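Local coordinates for protein cysteine protease-like VirA (Shigella flexneri, PDB 3EB8) that is a secreted virulence effector that promotes bacterial entry into epithelial cells and spreading, and binds alpha-tubulin, though its proposed protease activity is disputed, at residues A[300-306]-A[321-327]; A[103-108]-A[266-272]. All coordinates share one frame; numbering follows the deposited sequence.

The two contacts come in series along the chain: both segments of contact 2 (103-108 and 266-272) precede those of contact 1 (300-306 and 321-327). The centre of contact 1 lies about 6 Å from the centre of the chain, in the hairpin of strands 300-312 and 315-327; contact 2 is a surface contact between two loops, its centre about 25 Å from that of the chain. Their centres are about 29 Å apart and their nearest atoms about 10 Å, without touching. The same hairpin connects them, because M266, V271 and P108 pack on its other end, around V316, I318, S309 and I311. Contact 1 thus belongs to the middle of the mixed sheet, contact 2 to loops at its margin.

Contact 1 (A[300-306]-A[321-327]); sequences YEVSSSI and IETSYLV
I321 and I306 pair in an antiparallel beta hairpin, strands 300-312 and 315-327, which is flanked in the mixed sheet by strands 274-283 and 348-356. They exchange two backbone hydrogen bonds, and I306 CG2 rests 3.7 Å from I321 CB. On the other face E322 runs past S305 to S303. Its CG is anti to the backbone N (chi1 166°) and its chain is extended, which brings OE2 within 2.9 Å of S303 OG; this hydroxyl donates from above the carboxylate plane. S305 OG lies beside the aliphatic part of the same glutamate, 3.2 Å from E322 CB. T323 shares two backbone bonds with S304, and a water joins T323 OG1 to S304 O. S324 sits opposite S303 in a non-hydrogen-bonded pair. Y325 and V302 again share two backbone bonds. At Y325 a chi1 of 51° sets CG between the backbone N and carbonyl carbon and lays the ring beside V302, whose CB makes a CH-pi contact over one face, 3.8 Å from the centroid; the phenol OH bonds to S234. L326 CD1 packs alongside E301 CG at 3.4 Å. V327 shares two backbone bonds with Y300, and its side chain, like that of V302, touches A231 of helix 226-234. V327 CG2 lies in plane at the edge of the Y325 ring, 4.0 Å from V302 CG2.

Contact 2 (A[103-108]-A[266-272]); sequences FKTHKP and MPEQRVI
H106 O accepts a nearly straight backbone hydrogen bond from I272 N at 2.6 Å, where two irregular loops run side by side in the same direction, and V271 CA adds a CA-H...O contact to the same carbonyl. I272 is draped around that oxygen: CG2 meets the H106 ring at its edge, 3.7 Å from CD2, while CD1 reaches K107 CB and P108 CD. R270 extends alongside H106 with its guanidinium plane 48° from the imidazole, although their modelled separation is doubtfully short. With CG anti to the backbone N (chi1 -168°), Q269 lays CG 3.3 Å from T105 O, and the bend at chi2 carries the amide along the backbone of K104, with NE2 3.5 Å from K104 CA. The carbonyl O of Q269 accepts a bond from R262 of helix 245-265. Just beyond that helix, a bend at chi3 (-53°) turns M266 CE to T105 O, 3.4 Å away. Its SD approaches the F103 ring near the ring plane, 3.4 Å from CD2, and F103 also meets the ring of F265. The contact ties the loop before helix 110-118 to segment 266-272, part of the tubulin-binding region, and its apolar end is an edge-on Met-aromatic contact.

Contact 1 (A[300-306]-A[321-327])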
loop_
_atom_site.group_PDB
_atom_site.type_symbol
_atom_site.label_atom_id
_atom_site.label_comp_id
_atom_site.label_asym_id
_atom_site.label_seq_id
_atom_site.Cartn_x
_atom_site.Cartn_y
_atom_site.Cartn_z
ATOM N N TYR A 300 14.767 -4.403 2.995
ATOM C CA TYR A 300 13.726 -3.452 2.578
ATOM C C TYR A 300 12.340 -3.778 3.117
ATOM O O TYR A 300 11.923 -4.936 3.167
ATOM C CB TYR A 300 13.704 -3.287 1.050
ATOM C CG TYR A 300 15.027 -2.775 0.521
ATOM C CD1 TYR A 300 15.980 -3.652 -0.021
ATOM C CD2 TYR A 300 15.350 -1.417 0.600
ATOM C CE1 TYR A 300 17.201 -3.190 -0.474
ATOM C CE2 TYR A 300 16.566 -0.946 0.146
ATOM C CZ TYR A 300 17.486 -1.836 -0.391
ATOM O OH TYR A 300 18.696 -1.370 -0.841
ATOM N N GLU A 301 11.631 -2.745 3.540
ATOM C CA GLU A 301 10.216 -2.871 3.843
ATOM C C GLU A 301 9.445 -2.353 2.640
ATOM O O GLU A 301 9.681 -1.234 2.167
ATOM C CB GLU A 301 9.863 -2.082 5.103
ATOM C CG GLU A 301 10.758 -2.445 6.284
ATOM C CD GLU A 301 10.702 -1.455 7.449
ATOM O OE1 GLU A 301 10.968 -1.887 8.596
ATOM O OE2 GLU A 301 10.408 -0.258 7.223
ATOM N N VAL A 302 8.537 -3.171 2.130
ATOM C CA VAL A 302 7.694 -2.758 1.017
ATOM C C VAL A 302 6.239 -2.620 1.461
ATOM O O VAL A 302 5.716 -3.455 2.213
ATOM C CB VAL A 302 7.759 -3.793 -0.113
ATOM C CG1 VAL A 302 6.846 -3.406 -1.258
ATOM C CG2 VAL A 302 9.194 -3.975 -0.567
ATOM N N SER A 303 5.598 -1.549 1.008
ATOM C CA SER A 303 4.158 -1.435 1.079
ATOM C C SER A 303 3.645 -1.260 -0.341
ATOM O O SER A 303 3.929 -0.241 -0.981
ATOM C CB SER A 303 3.751 -0.228 1.909
ATOM O OG SER A 303 2.393 0.100 1.634
ATOM N N SER A 304 2.906 -2.251 -0.837
ATOM C CA SER A 304 2.381 -2.220 -2.199
ATOM C C SER A 304 0.858 -2.182 -2.184
ATOM O O SER A 304 0.205 -3.171 -1.860
ATOM C CB SER A 304 2.866 -3.446 -2.978
ATOM O OG SER A 304 2.504 -3.384 -4.349
ATOM N N SER A 305 0.285 -1.043 -2.542
ATOM C CA SER A 305 -1.163 -0.927 -2.556
ATOM C C SER A 305 -1.703 -0.932 -3.961
ATOM O O SER A 305 -1.237 -0.188 -4.822
ATOM C CB SER A 305 -1.594 0.339 -1.842
ATOM O OG SER A 305 -1.175 0.270 -0.499
ATOM N N ILE A 306 -2.696 -1.771 -4.198
ATOM C CA ILE A 306 -3.392 -1.719 -5.464
ATOM C C ILE A 306 -4.709 -0.947 -5.244
ATOM O O ILE A 306 -5.242 -0.935 -4.141
ATOM C CB ILE A 306 -3.586 -3.131 -6.051
ATOM C CG1 ILE A 306 -3.878 -3.052 -7.552
ATOM C CG2 ILE A 306 -4.686 -3.895 -5.314
ATOM C CD1 ILE A 306 -3.767 -4.383 -8.278
ATOM N N ILE A 321 -6.349 -2.174 -1.531
ATOM C CA ILE A 321 -5.833 -3.423 -1.020
ATOM C C ILE A 321 -4.354 -3.217 -0.875
ATOM O O ILE A 321 -3.663 -3.011 -1.865
ATOM C CB ILE A 321 -6.081 -4.577 -2.005
ATOM C CG1 ILE A 321 -7.567 -4.714 -2.303
ATOM C CG2 ILE A 321 -5.522 -5.871 -1.470
ATOM C CD1 ILE A 321 -7.872 -5.824 -3.262
ATOM N N GLU A 322 -3.864 -3.244 0.355
ATOM C CA GLU A 322 -2.455 -3.042 0.604
ATOM C C GLU A 322 -1.772 -4.311 1.114
ATOM O O GLU A 322 -2.298 -5.008 1.990
ATOM C CB GLU A 322 -2.267 -1.917 1.612
ATOM C CG GLU A 322 -0.880 -1.816 2.209
ATOM C CD GLU A 322 -0.772 -0.636 3.149
ATOM O OE1 GLU A 322 -1.813 -0.021 3.448
ATOM O OE2 GLU A 322 0.343 -0.302 3.589
ATOM N N THR A 323 -0.601 -4.611 0.554
ATOM C CA THR A 323 0.239 -5.674 1.060
ATOM C C THR A 323 1.583 -5.111 1.471
ATOM O O THR A 323 2.215 -4.381 0.708
ATOM C CB THR A 323 0.501 -6.729 0.011
ATOM O OG1 THR A 323 -0.720 -7.034 -0.667
ATOM C CG2 THR A 323 1.093 -7.994 0.658
ATOM N N SER A 324 2.013 -5.463 2.679
ATOM C CA SER A 324 3.313 -5.074 3.193
ATOM C C SER A 324 4.135 -6.313 3.572
ATOM O O SER A 324 3.586 -7.322 4.031
ATOM C CB SER A 324 3.135 -4.209 4.427
ATOM O OG SER A 324 2.576 -4.997 5.454
ATOM N N TYR A 325 5.451 -6.198 3.413
ATOM C CA TYR A 325 6.379 -7.269 3.694
ATOM C C TYR A 325 7.828 -6.776 3.716
ATOM O O TYR A 325 8.146 -5.664 3.263
ATOM C CB TYR A 325 6.252 -8.353 2.636
ATOM C CG TYR A 325 6.323 -7.824 1.236
ATOM C CD1 TYR A 325 7.512 -7.778 0.546
ATOM C CD2 TYR A 325 5.189 -7.361 0.604
ATOM C CE1 TYR A 325 7.558 -7.292 -0.745
ATOM C CE2 TYR A 325 5.223 -6.869 -0.675
ATOM C CZ TYR A 325 6.397 -6.836 -1.351
ATOM O OH TYR A 325 6.402 -6.352 -2.642
ATOM N N LEU A 326 8.702 -7.646 4.217
ATOM C CA LEU A 326 10.138 -7.416 4.264
ATOM C C LEU A 326 10.835 -8.203 3.154
ATOM O O LEU A 326 10.538 -9.376 2.930
ATOM C CB LEU A 326 10.664 -7.935 5.596
ATOM C CG LEU A 326 11.522 -7.044 6.472
ATOM C CD1 LEU A 326 10.736 -5.801 6.869
ATOM C CD2 LEU A 326 11.916 -7.842 7.695
ATOM N N VAL A 327 11.773 -7.564 2.471
ATOM C CA VAL A 327 12.647 -8.268 1.548
ATOM C C VAL A 327 14.067 -8.285 2.100
ATOM O O VAL A 327 14.692 -7.226 2.245
ATOM C CB VAL A 327 12.677 -7.603 0.166
ATOM C CG1 VAL A 327 13.556 -8.433 -0.775
ATOM C CG2 VAL A 327 11.263 -7.433 -0.383
HETATM O O HOH W 1 -1.651 -5.492 -2.693
#

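Contact 2 (A[103-108]-A[266-272])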
loop_
_atom_site.group_PDB
_atom_site.type_symbol
_atom_site.label_atom_id
_atom_site.label_comp_id
_atom_site.label_asym_id
_atom_site.label_seq_id
_atom_site.Cartn_x
_atom_site.Cartn_y
_atom_site.Cartn_z
ATOM N N PHE A 103 -22.703 9.033 -11.254
ATOM C CA PHE A 103 -22.659 7.724 -11.895
ATOM C C PHE A 103 -22.489 7.875 -13.393
ATOM O O PHE A 103 -22.751 6.951 -14.156
ATOM C CB PHE A 103 -23.916 6.920 -11.574
ATOM C CG PHE A 103 -24.072 6.599 -10.115
ATOM C CD1 PHE A 103 -25.187 7.036 -9.413
ATOM C CD2 PHE A 103 -23.104 5.864 -9.441
ATOM C CE1 PHE A 103 -25.341 6.733 -8.066
ATOM C CE2 PHE A 103 -23.252 5.556 -8.093
ATOM C CZ PHE A 103 -24.372 5.999 -7.404
ATOM N N LYS A 104 -22.025 9.050 -13.794
ATOM C CA LYS A 104 -21.757 9.338 -15.194
ATOM C C LYS A 104 -20.260 9.547 -15.469
ATOM O O LYS A 104 -19.897 10.212 -16.438
ATOM C CB LYS A 104 -22.578 10.557 -15.644
ATOM C CG LYS A 104 -24.103 10.353 -15.517
ATOM C CD LYS A 104 -24.891 11.624 -15.816
ATOM C CE LYS A 104 -26.376 11.437 -15.516
ATOM N NZ LYS A 104 -27.235 12.500 -16.134
ATOM N N THR A 105 -19.407 8.975 -14.612
ATOM C CA THR A 105 -17.955 9.016 -14.789
ATOM C C THR A 105 -17.374 7.606 -14.877
ATOM O O THR A 105 -17.973 6.637 -14.411
ATOM C CB THR A 105 -17.253 9.774 -13.655
ATOM O OG1 THR A 105 -17.912 11.025 -13.441
ATOM C CG2 THR A 105 -15.808 10.064 -14.026
ATOM N N HIS A 106 -16.195 7.501 -15.477
ATOM C CA HIS A 106 -15.573 6.217 -15.738
ATOM C C HIS A 106 -14.393 5.983 -14.797
ATOM O O HIS A 106 -13.760 4.936 -14.844
ATOM C CB HIS A 106 -15.093 6.171 -17.192
ATOM C CG HIS A 106 -14.057 7.205 -17.517
ATOM N ND1 HIS A 106 -14.380 8.484 -17.915
ATOM C CD2 HIS A 106 -12.703 7.152 -17.490
ATOM C CE1 HIS A 106 -13.272 9.173 -18.127
ATOM N NE2 HIS A 106 -12.240 8.386 -17.877
ATOM N N LYS A 107 -14.098 6.963 -13.947
ATOM C CA LYS A 107 -12.940 6.876 -13.052
ATOM C C LYS A 107 -13.190 7.612 -11.727
ATOM O O LYS A 107 -14.028 8.524 -11.665
ATOM C CB LYS A 107 -11.699 7.459 -13.746
ATOM C CG LYS A 107 -11.814 8.965 -14.073
ATOM C CD LYS A 107 -10.570 9.496 -14.778
ATOM C CE LYS A 107 -10.740 10.951 -15.197
ATOM N NZ LYS A 107 -11.832 11.152 -16.203
ATOM N N PRO A 108 -12.456 7.235 -10.667
ATOM C CA PRO A 108 -12.613 7.930 -9.387
ATOM C C PRO A 108 -12.197 9.375 -9.532
ATOM O O PRO A 108 -11.289 9.655 -10.327
ATOM C CB PRO A 108 -11.623 7.217 -8.467
ATOM C CG PRO A 108 -11.349 5.877 -9.112
ATOM C CD PRO A 108 -11.527 6.094 -10.590
ATOM N N MET A 266 -24.980 2.123 -12.125
ATOM C CA MET A 266 -24.406 2.506 -13.417
ATOM C C MET A 266 -24.148 1.317 -14.343
ATOM O O MET A 266 -22.996 1.034 -14.684
ATOM C CB MET A 266 -23.132 3.315 -13.207
ATOM C CG MET A 266 -22.195 2.753 -12.157
ATOM S SD MET A 266 -21.073 3.988 -11.435
ATOM C CE MET A 266 -20.308 4.705 -12.885
ATOM N N PRO A 267 -25.227 0.626 -14.753
ATOM C CA PRO A 267 -25.181 -0.545 -15.632
ATOM C C PRO A 267 -24.569 -0.179 -16.984
ATOM O O PRO A 267 -23.825 -0.967 -17.557
ATOM C CB PRO A 267 -26.665 -0.915 -15.832
ATOM C CG PRO A 267 -27.438 -0.123 -14.865
ATOM C CD PRO A 267 -26.605 1.056 -14.457
ATOM N N GLU A 268 -24.890 1.012 -17.478
ATOM C CA GLU A 268 -24.476 1.447 -18.811
ATOM C C GLU A 268 -23.074 2.045 -18.791
ATOM O O GLU A 268 -22.321 1.913 -19.753
ATOM C CB GLU A 268 -25.488 2.453 -19.388
ATOM C CG GLU A 268 -25.360 3.896 -18.858
ATOM C CD GLU A 268 -25.517 4.013 -17.347
ATOM O OE1 GLU A 268 -26.178 3.150 -16.744
ATOM O OE2 GLU A 268 -24.978 4.975 -16.759
ATOM N N GLN A 269 -22.724 2.681 -17.674
ATOM C CA GLN A 269 -21.446 3.381 -17.544
ATOM C C GLN A 269 -20.241 2.447 -17.578
ATOM O O GLN A 269 -20.283 1.335 -17.068
ATOM C CB GLN A 269 -21.425 4.233 -16.277
ATOM C CG GLN A 269 -20.261 5.195 -16.219
ATOM C CD GLN A 269 -20.322 6.250 -17.307
ATOM O OE1 GLN A 269 -19.309 6.560 -17.936
ATOM N NE2 GLN A 269 -21.513 6.806 -17.537
ATOM N N ARG A 270 -19.155 2.944 -18.156
ATOM C CA ARG A 270 -17.982 2.146 -18.520
ATOM C C ARG A 270 -17.045 1.716 -17.383
ATOM O O ARG A 270 -16.639 0.557 -17.320
ATOM C CB ARG A 270 -17.186 2.906 -19.580
ATOM C CG ARG A 270 -15.829 2.328 -19.906
ATOM C CD ARG A 270 -15.069 3.263 -20.839
ATOM N NE ARG A 270 -13.620 3.179 -20.649
ATOM C CZ ARG A 270 -12.898 4.087 -20.000
ATOM N NH1 ARG A 270 -13.490 5.156 -19.481
ATOM N NH2 ARG A 270 -11.586 3.935 -19.873
ATOM N N VAL A 271 -16.678 2.659 -16.518
ATOM C CA VAL A 271 -15.807 2.398 -15.344
ATOM C C VAL A 271 -14.474 1.652 -15.552
ATOM O O VAL A 271 -14.432 0.434 -15.764
ATOM C CB VAL A 271 -16.557 1.737 -14.163
ATOM C CG1 VAL A 271 -15.690 1.793 -12.910
ATOM C CG2 VAL A 271 -17.877 2.433 -13.935
ATOM N N ILE A 272 -13.380 2.394 -15.438
ATOM C CA ILE A 272 -12.049 1.807 -15.506
ATOM C C ILE A 272 -11.900 0.789 -14.392
ATOM O O ILE A 272 -12.466 0.954 -13.324
ATOM C CB ILE A 272 -10.938 2.872 -15.348
ATOM C CG1 ILE A 272 -10.927 3.427 -13.924
ATOM C CG2 ILE A 272 -11.113 4.008 -16.365
ATOM C CD1 ILE A 272 -9.705 4.261 -13.619
#